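PDB 4MFI: Sn-glycerol-3-phosphate ABC transporter substrate-binding protein UspB from Mycobacterium tuberculosis, which binds glycerophosphocholine with specificity and probably delivers it to the membrane components of an ABC transporter for uptake into the cell. Local coordinates for residues Gly125-Asp130 and Pro347-Ala352; Tyr146-Ala151 and Phe329-Thr334; Gln165-Pro170 and Pro185-Val190; Ala220-Trp225 and Thr380-Arg385; Val386-Gly391 and Lys418-Ile423. All coordinates share one frame; numbering follows the deposited sequence.

Contact 1 of 5, residues Gly125-Asp130 and Pro347-Ala352; sequences GVDTTD and PVRKSA
D130 turns its CG away from the backbone N (chi1 -169°), and R349 bends at chi2 and chi3, near -70° each; these bends fold the guanidinium toward D130, bringing NE and NH2 to its carboxylate between two 3-10 turns. The turns belong to loops of the solute-binding-protein fold, 128-130 ahead of helix 133-137 and 350-352 ahead of helix 356-364. R349 grips one oxygen side-on: its NE lies 2.7 Å and NH2 3.1 Å from D130 OD2, both bonds near the guanidinium plane, although the carboxylate stands almost perpendicular to it (82°). The same oxygen also accepts from S351 OG at 2.6 Å on its syn side, and D130 OD1 takes S351 N at 3.0 Å. Three donors on OD2 fix the carboxylate's rotation and probably stabilise its negative charge. The backbones join too, K350 N reaching D130 O at 2.7 Å. The extended K350 chain carries NZ to a salt bridge with D133 and to a bond with T129 O at 2.9 Å, nearly in line with the carbonyl.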
# COMPACT_ATOMS: atom_id res chain seq x y z
N GLY A 125 -3.68 -12.39 23.58
CA GLY A 125 -4.28 -13.46 22.82
C GLY A 125 -4.76 -13.04 21.44
O GLY A 125 -5.83 -13.46 20.98
N VAL A 126 -3.99 -12.19 20.77
CA VAL A 126 -4.32 -11.77 19.42
C VAL A 126 -4.14 -12.94 18.45
O VAL A 126 -3.10 -13.61 18.47
CB VAL A 126 -3.45 -10.58 18.98
CG1 VAL A 126 -3.79 -10.16 17.55
CG2 VAL A 126 -3.64 -9.40 19.94
N ASP A 127 -5.15 -13.19 17.62
CA ASP A 127 -5.09 -14.30 16.67
C ASP A 127 -4.28 -13.87 15.44
O ASP A 127 -4.83 -13.57 14.38
CB ASP A 127 -6.51 -14.72 16.27
CG ASP A 127 -6.53 -16.01 15.46
OD1 ASP A 127 -5.47 -16.64 15.30
OD2 ASP A 127 -7.62 -16.38 14.98
N THR A 128 -2.96 -13.83 15.60
CA THR A 128 -2.08 -13.29 14.57
C THR A 128 -2.09 -14.09 13.27
O THR A 128 -1.90 -13.52 12.19
CB THR A 128 -0.64 -13.16 15.07
OG1 THR A 128 -0.19 -14.43 15.54
CG2 THR A 128 -0.57 -12.13 16.20
N THR A 129 -2.31 -15.40 13.36
CA THR A 129 -2.35 -16.21 12.15
C THR A 129 -3.59 -15.93 11.29
O THR A 129 -3.64 -16.33 10.13
CB THR A 129 -2.25 -17.72 12.43
OG1 THR A 129 -3.41 -18.16 13.14
CG2 THR A 129 -1.02 -18.02 13.26
N ASP A 130 -4.58 -15.24 11.86
CA ASP A 130 -5.76 -14.85 11.09
C ASP A 130 -5.61 -13.48 10.40
O ASP A 130 -6.52 -13.04 9.70
CB ASP A 130 -7.03 -14.86 11.95
CG ASP A 130 -8.31 -14.72 11.11
OD1 ASP A 130 -8.46 -15.44 10.10
OD2 ASP A 130 -9.16 -13.87 11.46
N PRO A 347 -10.12 -5.77 3.82
CA PRO A 347 -10.18 -6.45 5.12
C PRO A 347 -8.82 -7.06 5.46
O PRO A 347 -8.19 -7.68 4.59
CB PRO A 347 -11.23 -7.55 4.90
CG PRO A 347 -12.03 -7.10 3.71
CD PRO A 347 -11.07 -6.33 2.85
N VAL A 348 -8.36 -6.88 6.70
CA VAL A 348 -7.01 -7.30 7.06
C VAL A 348 -6.96 -8.69 7.70
O VAL A 348 -5.88 -9.18 8.03
CB VAL A 348 -6.31 -6.26 7.97
CG1 VAL A 348 -6.39 -4.87 7.35
CG2 VAL A 348 -6.93 -6.26 9.37
N ARG A 349 -8.13 -9.31 7.86
CA ARG A 349 -8.23 -10.63 8.47
C ARG A 349 -8.68 -11.65 7.44
O ARG A 349 -9.62 -11.40 6.68
CB ARG A 349 -9.24 -10.62 9.62
CG ARG A 349 -8.85 -9.72 10.79
CD ARG A 349 -7.69 -10.31 11.59
NE ARG A 349 -8.15 -11.47 12.33
CZ ARG A 349 -8.39 -11.48 13.64
NH1 ARG A 349 -8.21 -10.38 14.37
NH2 ARG A 349 -8.83 -12.59 14.21
N LYS A 350 -8.03 -12.81 7.44
CA LYS A 350 -8.39 -13.89 6.52
C LYS A 350 -9.85 -14.30 6.69
O LYS A 350 -10.57 -14.46 5.71
CB LYS A 350 -7.49 -15.11 6.75
CG LYS A 350 -6.01 -14.83 6.53
CD LYS A 350 -5.19 -16.06 6.90
CE LYS A 350 -3.70 -15.81 6.73
NZ LYS A 350 -2.90 -16.90 7.35
N SER A 351 -10.28 -14.44 7.94
CA SER A 351 -11.63 -14.92 8.23
C SER A 351 -12.71 -13.87 8.04
O SER A 351 -13.89 -14.15 8.30
CB SER A 351 -11.71 -15.45 9.66
OG SER A 351 -11.59 -14.39 10.59
N ALA A 352 -12.35 -12.66 7.60
CA ALA A 352 -13.38 -11.67 7.33
C ALA A 352 -14.27 -12.10 6.16
O ALA A 352 -15.40 -11.64 6.03
CB ALA A 352 -12.78 -10.27 7.13
O HOH W 1 -7.63 -11.47 17.63

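Contact 2 of 5, residues Tyr146-Ala151 and Phe329-Thr334; sequences YAVPYA and FVTNPT
T331 leans from the end of helix 317-330 onto strand 144-160, and its CB already comes within 4.1 Å of P149 O. At CB the chain forks. The hydroxyl branch, set by chi1 of 61° between the backbone N and the carbonyl carbon, rests OG1 against V148 CG1 at 3.7 Å. Its polar needs are met away from the strand, by hydrogen bonds with Y131 OH and I327 O. The methyl branch, CG2, lies 3.4 Å from P149 O, a buried carbonyl with no hydrogen-bonding partner in the model. The strand is distorted here, for Y150 and A151 both face A307 of strand 307-310 in a classic beta bulge, where the chain turns a corner. T331 CG2 also meets the Y150 ring at its edge, 4.1 Å from CD1, the two side chains crossing at about a right angle. Next along that ring, Y150 CE1 touches V330 CG2 at 4.2 Å, and the phenol OH beyond it hydrogen-bonds to E53 of helix 50-63.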
# COMPACT_ATOMS: atom_id res chain seq x y z
N TYR A 146 5.96 -4.27 14.65
CA TYR A 146 5.83 -2.93 15.22
C TYR A 146 4.51 -2.22 14.94
O TYR A 146 4.30 -1.11 15.40
CB TYR A 146 7.01 -2.05 14.79
CG TYR A 146 8.31 -2.52 15.38
CD1 TYR A 146 8.73 -2.07 16.63
CD2 TYR A 146 9.10 -3.47 14.73
CE1 TYR A 146 9.92 -2.51 17.19
CE2 TYR A 146 10.28 -3.92 15.28
CZ TYR A 146 10.69 -3.44 16.51
OH TYR A 146 11.87 -3.89 17.06
N ALA A 147 3.63 -2.87 14.19
CA ALA A 147 2.29 -2.33 13.96
C ALA A 147 1.36 -3.44 13.52
O ALA A 147 1.79 -4.56 13.28
CB ALA A 147 2.32 -1.21 12.91
N VAL A 148 0.07 -3.11 13.44
CA VAL A 148 -0.97 -4.03 12.98
C VAL A 148 -1.65 -3.36 11.78
O VAL A 148 -1.96 -2.18 11.83
CB VAL A 148 -2.00 -4.28 14.12
CG1 VAL A 148 -3.19 -5.10 13.64
CG2 VAL A 148 -1.32 -4.96 15.31
N PRO A 149 -1.89 -4.12 10.69
CA PRO A 149 -2.50 -3.50 9.50
C PRO A 149 -3.90 -2.95 9.79
O PRO A 149 -4.66 -3.57 10.53
CB PRO A 149 -2.58 -4.66 8.51
CG PRO A 149 -2.62 -5.89 9.37
CD PRO A 149 -1.69 -5.56 10.51
N TYR A 150 -4.22 -1.80 9.19
CA TYR A 150 -5.48 -1.11 9.50
C TYR A 150 -6.18 -0.61 8.23
O TYR A 150 -7.29 -1.03 7.93
CB TYR A 150 -5.18 0.05 10.44
CG TYR A 150 -6.35 0.94 10.82
CD1 TYR A 150 -7.36 0.48 11.67
CD2 TYR A 150 -6.42 2.25 10.37
CE1 TYR A 150 -8.41 1.31 12.05
CE2 TYR A 150 -7.47 3.09 10.74
CZ TYR A 150 -8.46 2.61 11.57
OH TYR A 150 -9.49 3.45 11.95
N ALA A 151 -5.51 0.27 7.49
CA ALA A 151 -6.07 0.84 6.26
C ALA A 151 -5.16 0.45 5.11
O ALA A 151 -4.21 1.18 4.78
CB ALA A 151 -6.17 2.36 6.38
N PHE A 329 -9.05 -5.11 18.69
CA PHE A 329 -10.50 -5.11 18.55
C PHE A 329 -10.94 -4.47 17.23
O PHE A 329 -11.76 -5.04 16.50
CB PHE A 329 -11.17 -4.41 19.73
CG PHE A 329 -12.66 -4.36 19.63
CD1 PHE A 329 -13.43 -5.44 20.06
CD2 PHE A 329 -13.30 -3.26 19.09
CE1 PHE A 329 -14.81 -5.40 19.95
CE2 PHE A 329 -14.67 -3.21 18.99
CZ PHE A 329 -15.43 -4.29 19.41
N VAL A 330 -10.41 -3.29 16.91
CA VAL A 330 -10.89 -2.59 15.73
C VAL A 330 -10.44 -3.26 14.43
O VAL A 330 -10.97 -2.97 13.36
CB VAL A 330 -10.55 -1.08 15.73
CG1 VAL A 330 -11.13 -0.41 16.97
CG2 VAL A 330 -9.03 -0.85 15.63
N THR A 331 -9.47 -4.17 14.54
CA THR A 331 -9.03 -4.96 13.39
C THR A 331 -9.44 -6.43 13.50
O THR A 331 -8.85 -7.31 12.85
CB THR A 331 -7.50 -4.86 13.15
OG1 THR A 331 -6.80 -5.37 14.30
CG2 THR A 331 -7.08 -3.42 12.88
N ASN A 332 -10.47 -6.70 14.31
CA ASN A 332 -11.00 -8.06 14.37
C ASN A 332 -11.80 -8.37 13.09
O ASN A 332 -11.99 -7.47 12.26
CB ASN A 332 -11.75 -8.32 15.71
CG ASN A 332 -13.17 -7.76 15.76
OD1 ASN A 332 -13.76 -7.38 14.75
ND2 ASN A 332 -13.75 -7.76 16.96
N PRO A 333 -12.21 -9.63 12.88
CA PRO A 333 -12.81 -9.93 11.57
C PRO A 333 -14.06 -9.12 11.23
O PRO A 333 -14.17 -8.60 10.11
CB PRO A 333 -13.12 -11.42 11.67
CG PRO A 333 -12.09 -11.94 12.61
CD PRO A 333 -11.91 -10.86 13.63
N THR A 334 -14.98 -9.01 12.18
CA THR A 334 -16.19 -8.21 12.01
C THR A 334 -15.86 -6.75 11.71
O THR A 334 -16.43 -6.12 10.81
CB THR A 334 -17.04 -8.25 13.31
OG1 THR A 334 -17.50 -9.58 13.53
CG2 THR A 334 -18.22 -7.32 13.22

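Contact 3 of 5, residues Gln165-Pro170 and Pro185-Val190; sequences QQAGLP and PELQRV
Apolar contacts join A167 and L169, just past helix 161-166, to L187 and V190 of helix 177-191. L187 CD2 touches both, 3.8 Å from A167 CB and 3.8 Å from L169 CD1. A167 CB also meets V190 CG2 and, at 3.6 Å, E186 CG. V190 CG1 makes van der Waals contact with Q166 O at 3.7 Å. The helix finishes in a Schellman motif, with G168 at positive phi, which turns the chain so that L169 comes back against L187. The charged pair stays within helix 177-191: E186 chi2 of 70° folds the carboxylate back to R189, whose NE and NH2 bind one oxygen each with nearly straight bonds, while the carboxylate is met from above its plane. Water spans the rest. One molecule links Q166 O to R189 NH2, and a second lies 2.7 Å from Q166 O and 2.8 Å from E186 OE2. With the charges paired inside one helix, the segments cohere by hydrocarbon contact and by water-mediated bonds at the protein surface.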
# COMPACT_ATOMS: atom_id res chain seq x y z
N GLN A 165 -12.57 -5.35 -26.22
CA GLN A 165 -13.39 -6.00 -27.24
C GLN A 165 -12.97 -5.59 -28.64
O GLN A 165 -12.86 -6.43 -29.54
CB GLN A 165 -14.87 -5.68 -27.01
CG GLN A 165 -15.47 -6.37 -25.81
CD GLN A 165 -16.91 -5.97 -25.58
OE1 GLN A 165 -17.59 -5.48 -26.50
NE2 GLN A 165 -17.40 -6.16 -24.36
N GLN A 166 -12.73 -4.29 -28.84
CA GLN A 166 -12.34 -3.79 -30.15
C GLN A 166 -10.97 -4.33 -30.56
O GLN A 166 -10.71 -4.57 -31.75
CB GLN A 166 -12.34 -2.26 -30.19
CG GLN A 166 -13.74 -1.66 -30.24
CD GLN A 166 -14.55 -2.15 -31.43
OE1 GLN A 166 -14.01 -2.36 -32.52
NE2 GLN A 166 -15.85 -2.33 -31.24
N ALA A 167 -10.10 -4.54 -29.58
CA ALA A 167 -8.77 -5.07 -29.82
C ALA A 167 -8.76 -6.60 -29.96
O ALA A 167 -7.70 -7.20 -30.20
CB ALA A 167 -7.82 -4.62 -28.72
N GLY A 168 -9.92 -7.24 -29.79
CA GLY A 168 -10.01 -8.69 -29.93
C GLY A 168 -9.37 -9.48 -28.80
O GLY A 168 -8.97 -10.63 -28.97
N LEU A 169 -9.30 -8.87 -27.63
CA LEU A 169 -8.67 -9.50 -26.48
C LEU A 169 -9.66 -10.35 -25.69
O LEU A 169 -10.87 -10.07 -25.70
CB LEU A 169 -8.07 -8.42 -25.57
CG LEU A 169 -7.09 -7.46 -26.24
CD1 LEU A 169 -6.58 -6.45 -25.23
CD2 LEU A 169 -5.94 -8.22 -26.90
N PRO A 170 -9.17 -11.39 -25.00
CA PRO A 170 -10.05 -12.12 -24.08
C PRO A 170 -10.44 -11.22 -22.91
O PRO A 170 -9.70 -10.27 -22.59
CB PRO A 170 -9.17 -13.28 -23.60
CG PRO A 170 -7.76 -12.74 -23.72
CD PRO A 170 -7.77 -11.87 -24.94
N PRO A 185 0.14 -2.32 -28.61
CA PRO A 185 -0.03 -1.61 -29.88
C PRO A 185 -1.42 -1.76 -30.48
O PRO A 185 -1.93 -0.81 -31.07
CB PRO A 185 1.03 -2.25 -30.78
CG PRO A 185 2.13 -2.60 -29.80
CD PRO A 185 1.38 -3.12 -28.60
N GLU A 186 -2.05 -2.93 -30.32
CA GLU A 186 -3.42 -3.07 -30.82
C GLU A 186 -4.39 -2.23 -30.01
O GLU A 186 -5.29 -1.60 -30.57
CB GLU A 186 -3.86 -4.54 -30.84
CG GLU A 186 -5.29 -4.75 -31.34
CD GLU A 186 -5.49 -4.50 -32.84
OE1 GLU A 186 -4.56 -4.01 -33.53
OE2 GLU A 186 -6.60 -4.79 -33.32
N LEU A 187 -4.22 -2.21 -28.69
CA LEU A 187 -5.04 -1.34 -27.86
C LEU A 187 -4.83 0.13 -28.24
O LEU A 187 -5.79 0.91 -28.26
CB LEU A 187 -4.74 -1.56 -26.38
CG LEU A 187 -5.35 -2.83 -25.78
CD1 LEU A 187 -4.67 -3.16 -24.47
CD2 LEU A 187 -6.86 -2.65 -25.60
N GLN A 188 -3.60 0.51 -28.58
CA GLN A 188 -3.35 1.88 -29.01
C GLN A 188 -4.11 2.21 -30.31
O GLN A 188 -4.65 3.31 -30.45
CB GLN A 188 -1.85 2.13 -29.19
CG GLN A 188 -1.51 3.57 -29.56
CD GLN A 188 -1.93 4.56 -28.50
OE1 GLN A 188 -1.58 4.42 -27.32
NE2 GLN A 188 -2.68 5.58 -28.90
N ARG A 189 -4.14 1.27 -31.25
CA ARG A 189 -4.89 1.48 -32.48
C ARG A 189 -6.36 1.72 -32.17
O ARG A 189 -7.00 2.60 -32.76
CB ARG A 189 -4.76 0.26 -33.39
CG ARG A 189 -5.47 0.42 -34.73
CD ARG A 189 -5.37 -0.83 -35.58
NE ARG A 189 -6.16 -1.93 -35.03
CZ ARG A 189 -7.48 -2.04 -35.19
NH1 ARG A 189 -8.15 -1.12 -35.87
NH2 ARG A 189 -8.12 -3.08 -34.66
N VAL A 190 -6.92 0.93 -31.24
CA VAL A 190 -8.37 1.03 -31.04
C VAL A 190 -8.79 2.21 -30.18
O VAL A 190 -9.96 2.60 -30.23
CB VAL A 190 -9.02 -0.29 -30.53
CG1 VAL A 190 -8.68 -1.46 -31.45
CG2 VAL A 190 -8.62 -0.57 -29.11
O HOH W 2 -11.15 -2.87 -34.08
O HOH W 3 -9.12 -6.11 -33.30

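Contact 4 of 5, residues Ala220-Trp225 and Thr380-Arg385; sequences AYSDKW and TQDYAR
Y221 N donates to D382 OD2 over 2.8 Å, approaching from 46° above the carboxylate plane, while D382 OD1 is bound by W215 NE1 of helix 211-216. S222 supplies the second direct bond: chi1 of 59° sets its hydroxyl between the backbone N and the carbonyl carbon, where OG accepts from A384 N at 3.0 Å. A water joins this group, 2.8 Å from S222 OG and 2.8 Å from Y383 N, and it also donates to K224 O. Packing begins next to these bonds, with Y221 CB against A384 CB at 3.9 Å; the far end of the Y221 ring leaves toward S207, whose carbonyl binds its OH. On the outer flank Y383 makes the largest share of the contact. One face of its ring is covered by K224 CA, 3.9 Å from the ring centroid in a CH-pi contact, and K224 CD lies beside the OH. Its edge points into the face of W225 in a T-shaped stack, centroids 4.8 Å apart and planes at 70°. D382, at the N-cap position of helix 383-386, makes no capping bond; S222, far away in sequence, accepts the A384 N-H in the first turn, so the beta-hairpin of strands 222-223 and 226-227 docks on the N-terminal end of a short helix.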
# COMPACT_ATOMS: atom_id res chain seq x y z
N ALA A 220 14.28 -6.06 -8.72
CA ALA A 220 13.88 -5.51 -7.43
C ALA A 220 14.65 -4.22 -7.24
O ALA A 220 15.72 -4.04 -7.82
CB ALA A 220 14.21 -6.48 -6.31
N TYR A 221 14.13 -3.32 -6.41
CA TYR A 221 14.91 -2.14 -6.04
C TYR A 221 16.05 -2.55 -5.11
O TYR A 221 17.12 -1.94 -5.11
CB TYR A 221 14.03 -1.12 -5.32
CG TYR A 221 12.82 -0.65 -6.08
CD1 TYR A 221 12.84 -0.49 -7.46
CD2 TYR A 221 11.65 -0.33 -5.40
CE1 TYR A 221 11.72 -0.03 -8.15
CE2 TYR A 221 10.52 0.12 -6.08
CZ TYR A 221 10.57 0.28 -7.45
OH TYR A 221 9.46 0.73 -8.14
N SER A 222 15.78 -3.55 -4.28
CA SER A 222 16.76 -4.05 -3.32
C SER A 222 16.38 -5.47 -2.92
O SER A 222 15.23 -5.88 -3.07
CB SER A 222 16.84 -3.14 -2.08
OG SER A 222 15.58 -3.04 -1.43
N ASP A 223 17.38 -6.20 -2.44
CA ASP A 223 17.22 -7.51 -1.84
C ASP A 223 17.69 -7.31 -0.40
O ASP A 223 18.89 -7.22 -0.13
CB ASP A 223 18.10 -8.52 -2.56
CG ASP A 223 17.91 -9.94 -2.06
OD1 ASP A 223 17.08 -10.16 -1.15
OD2 ASP A 223 18.60 -10.84 -2.60
N LYS A 224 16.73 -7.21 0.52
CA LYS A 224 17.01 -6.73 1.87
C LYS A 224 17.75 -5.38 1.79
O LYS A 224 17.27 -4.47 1.12
CB LYS A 224 17.77 -7.78 2.69
CG LYS A 224 17.12 -9.15 2.64
CD LYS A 224 15.69 -9.12 3.15
CE LYS A 224 15.03 -10.48 3.01
NZ LYS A 224 15.87 -11.56 3.61
N TRP A 225 18.91 -5.26 2.43
CA TRP A 225 19.64 -3.98 2.43
C TRP A 225 20.56 -3.77 1.23
O TRP A 225 21.20 -2.72 1.11
CB TRP A 225 20.47 -3.83 3.71
CG TRP A 225 19.65 -3.80 4.94
CD1 TRP A 225 19.67 -4.71 5.96
CD2 TRP A 225 18.67 -2.81 5.30
NE1 TRP A 225 18.77 -4.35 6.93
CE2 TRP A 225 18.14 -3.19 6.55
CE3 TRP A 225 18.18 -1.66 4.67
CZ2 TRP A 225 17.15 -2.44 7.19
CZ3 TRP A 225 17.20 -0.92 5.31
CH2 TRP A 225 16.69 -1.32 6.56
N THR A 380 5.71 -8.38 0.45
CA THR A 380 6.17 -7.19 1.18
C THR A 380 7.11 -6.35 0.31
O THR A 380 7.79 -6.86 -0.59
CB THR A 380 6.85 -7.55 2.51
OG1 THR A 380 7.94 -8.44 2.26
CG2 THR A 380 5.86 -8.24 3.47
N GLN A 381 7.12 -5.05 0.57
CA GLN A 381 7.82 -4.12 -0.30
C GLN A 381 9.34 -4.14 -0.15
O GLN A 381 9.87 -4.53 0.89
CB GLN A 381 7.31 -2.70 -0.06
CG GLN A 381 5.85 -2.50 -0.40
CD GLN A 381 5.48 -1.05 -0.39
OE1 GLN A 381 5.95 -0.27 -1.23
NE2 GLN A 381 4.66 -0.64 0.59
N ASP A 382 10.03 -3.70 -1.20
CA ASP A 382 11.49 -3.61 -1.16
C ASP A 382 11.94 -2.61 -0.11
O ASP A 382 11.35 -1.53 0.03
CB ASP A 382 12.04 -3.21 -2.53
CG ASP A 382 11.84 -4.27 -3.59
OD1 ASP A 382 11.61 -5.46 -3.27
OD2 ASP A 382 11.94 -3.89 -4.77
N TYR A 383 12.99 -2.96 0.63
CA TYR A 383 13.50 -2.07 1.69
C TYR A 383 13.88 -0.71 1.12
O TYR A 383 13.71 0.32 1.79
CB TYR A 383 14.74 -2.67 2.38
CG TYR A 383 14.53 -3.87 3.28
CD1 TYR A 383 13.38 -4.66 3.23
CD2 TYR A 383 15.53 -4.25 4.17
CE1 TYR A 383 13.23 -5.77 4.06
CE2 TYR A 383 15.40 -5.34 4.99
CZ TYR A 383 14.26 -6.11 4.94
OH TYR A 383 14.15 -7.21 5.77
N ALA A 384 14.37 -0.68 -0.12
CA ALA A 384 14.79 0.59 -0.71
C ALA A 384 13.63 1.58 -0.87
O ALA A 384 13.86 2.80 -0.89
CB ALA A 384 15.49 0.37 -2.05
N ARG A 385 12.40 1.08 -0.97
CA ARG A 385 11.23 1.96 -1.03
C ARG A 385 10.72 2.36 0.35
O ARG A 385 10.41 3.53 0.59
CB ARG A 385 10.09 1.36 -1.88
CG ARG A 385 8.95 2.36 -2.05
CD ARG A 385 7.77 1.87 -2.91
NE ARG A 385 6.84 3.00 -2.98
CZ ARG A 385 5.97 3.30 -2.02
NH1 ARG A 385 5.83 2.50 -0.97
NH2 ARG A 385 5.23 4.39 -2.11
O HOH W 4 14.57 -5.20 -0.02
O HOH W 5 13.31 -7.92 -2.91

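Contact 5 of 5, residues Val386-Gly391 and Lys418-Ile423; sequences VFLPGG and KRLQVI
P389 offers one face of its ring to I423 CG2, which lies over it about equally far from three atoms: 3.9 Å from CB, 4.1 Å from CG and 4.0 Å from CD. The same methyl touches P389 O at 3.6 Å, so it covers both the ring and the carbonyl. The F387 ring takes no part in the contact with 418-423; it stacks on F106, meets Y383 at about 45° and stands about perpendicular to W105. L388 reaches the helix instead. With CG anti to the backbone N (chi1 -167°), its forked end projects across L420 and I423 at about right angles. CD1 lies 3.7 Å from L420 O, whereas CD2 fits between the two side chains, 3.7 Å from L420 CD2 and 3.8 Å from I423 CG2. One turn of helix separates L420 from I423, so both present their branches to the same leucine. L420 CD2 also rests on G391 CA at 4.0 Å. No hydrogen bond crosses the contact; L227 and I394 add further apolar cover. The polypeptide from L388 to G391 forms a type II beta turn, closed by G391 N to L388 O, with G390 at positive phi and at the N-cap position of helix 391-405. It is a turn leading into a helix, seated by an apolar seam on the C-terminal helix 409-427.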
# COMPACT_ATOMS: atom_id res chain seq x y z
N VAL A 386 10.62 1.40 1.26
CA VAL A 386 9.91 1.65 2.53
C VAL A 386 10.76 1.90 3.77
O VAL A 386 10.26 2.48 4.74
CB VAL A 386 8.88 0.54 2.85
CG1 VAL A 386 7.70 0.60 1.87
CG2 VAL A 386 9.54 -0.85 2.89
N PHE A 387 12.02 1.47 3.76
CA PHE A 387 12.89 1.62 4.94
C PHE A 387 14.01 2.64 4.74
O PHE A 387 14.63 3.09 5.70
CB PHE A 387 13.56 0.29 5.31
CG PHE A 387 12.61 -0.78 5.81
CD1 PHE A 387 11.27 -0.51 6.08
CD2 PHE A 387 13.08 -2.07 6.01
CE1 PHE A 387 10.42 -1.51 6.55
CE2 PHE A 387 12.24 -3.07 6.49
CZ PHE A 387 10.90 -2.79 6.75
N LEU A 388 14.27 2.98 3.49
CA LEU A 388 15.37 3.87 3.14
C LEU A 388 14.77 5.26 2.97
O LEU A 388 13.86 5.44 2.15
CB LEU A 388 16.01 3.38 1.84
CG LEU A 388 17.36 3.94 1.38
CD1 LEU A 388 17.95 3.02 0.32
CD2 LEU A 388 17.24 5.37 0.86
N PRO A 389 15.25 6.25 3.74
CA PRO A 389 14.65 7.58 3.74
C PRO A 389 14.52 8.19 2.35
O PRO A 389 15.51 8.28 1.63
CB PRO A 389 15.63 8.41 4.59
CG PRO A 389 16.22 7.42 5.52
CD PRO A 389 16.35 6.14 4.71
N GLY A 390 13.29 8.57 2.00
CA GLY A 390 12.99 9.13 0.69
C GLY A 390 13.10 8.19 -0.50
O GLY A 390 12.97 8.64 -1.64
N GLY A 391 13.32 6.90 -0.27
CA GLY A 391 13.54 5.98 -1.37
C GLY A 391 12.38 5.94 -2.35
O GLY A 391 12.57 5.87 -3.58
N LYS A 418 23.48 5.07 -6.51
CA LYS A 418 24.56 5.73 -5.78
C LYS A 418 24.02 6.67 -4.70
O LYS A 418 24.51 6.70 -3.57
CB LYS A 418 25.47 6.50 -6.75
CG LYS A 418 26.32 5.61 -7.63
CD LYS A 418 27.10 6.43 -8.66
CE LYS A 418 28.20 5.60 -9.31
NZ LYS A 418 27.71 4.30 -9.86
N ARG A 419 22.98 7.43 -5.05
CA ARG A 419 22.37 8.35 -4.08
C ARG A 419 21.71 7.61 -2.93
O ARG A 419 21.84 8.00 -1.77
CB ARG A 419 21.38 9.28 -4.79
CG ARG A 419 22.12 10.28 -5.69
CD ARG A 419 21.22 10.96 -6.67
NE ARG A 419 20.12 11.65 -6.02
CZ ARG A 419 18.89 11.71 -6.52
NH1 ARG A 419 17.95 12.36 -5.86
NH2 ARG A 419 18.61 11.11 -7.67
N LEU A 420 21.00 6.54 -3.26
CA LEU A 420 20.33 5.73 -2.25
C LEU A 420 21.34 5.05 -1.32
O LEU A 420 21.09 4.92 -0.11
CB LEU A 420 19.43 4.67 -2.90
CG LEU A 420 18.22 5.19 -3.68
CD1 LEU A 420 17.44 4.00 -4.25
CD2 LEU A 420 17.32 6.05 -2.82
N GLN A 421 22.46 4.60 -1.87
CA GLN A 421 23.49 3.94 -1.06
C GLN A 421 24.04 4.90 -0.01
O GLN A 421 24.19 4.53 1.16
CB GLN A 421 24.63 3.43 -1.95
CG GLN A 421 25.60 2.53 -1.19
CD GLN A 421 24.98 1.20 -0.85
OE1 GLN A 421 24.55 0.47 -1.73
NE2 GLN A 421 24.93 0.88 0.44
N VAL A 422 24.32 6.13 -0.42
CA VAL A 422 24.82 7.14 0.50
C VAL A 422 23.81 7.42 1.61
O VAL A 422 24.17 7.46 2.79
CB VAL A 422 25.19 8.44 -0.25
CG1 VAL A 422 25.45 9.58 0.72
CG2 VAL A 422 26.42 8.20 -1.11
N ILE A 423 22.54 7.58 1.25
CA ILE A 423 21.50 7.85 2.25
C ILE A 423 21.33 6.67 3.20
O ILE A 423 21.26 6.84 4.42
CB ILE A 423 20.16 8.21 1.58
CG1 ILE A 423 20.26 9.58 0.90
CG2 ILE A 423 19.02 8.23 2.61
CD1 ILE A 423 19.12 9.88 -0.05

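In the fold
From the N terminus, residues 125-130 open the longest of the loops, closed at 347-352 by contact 1. Contact 2 (146-151 with 329-334) lies within it in sequence and touches it in space, R349 packing on T331 and P333, so strand 144-160, the end of helix 317-330 and two loops form one region. Contact 3, a short closure between helices 161-166 and 177-191, falls inside both spans, but its centre is about 42 Å from the centres of contacts 1 and 2. Contact 4 starts at 220-225, inside those loops, and ends beyond them at 380-385, crossing both. Contact 5 follows in series and touches contact 4, bringing the C-terminal helix 409-427 to the hairpin region.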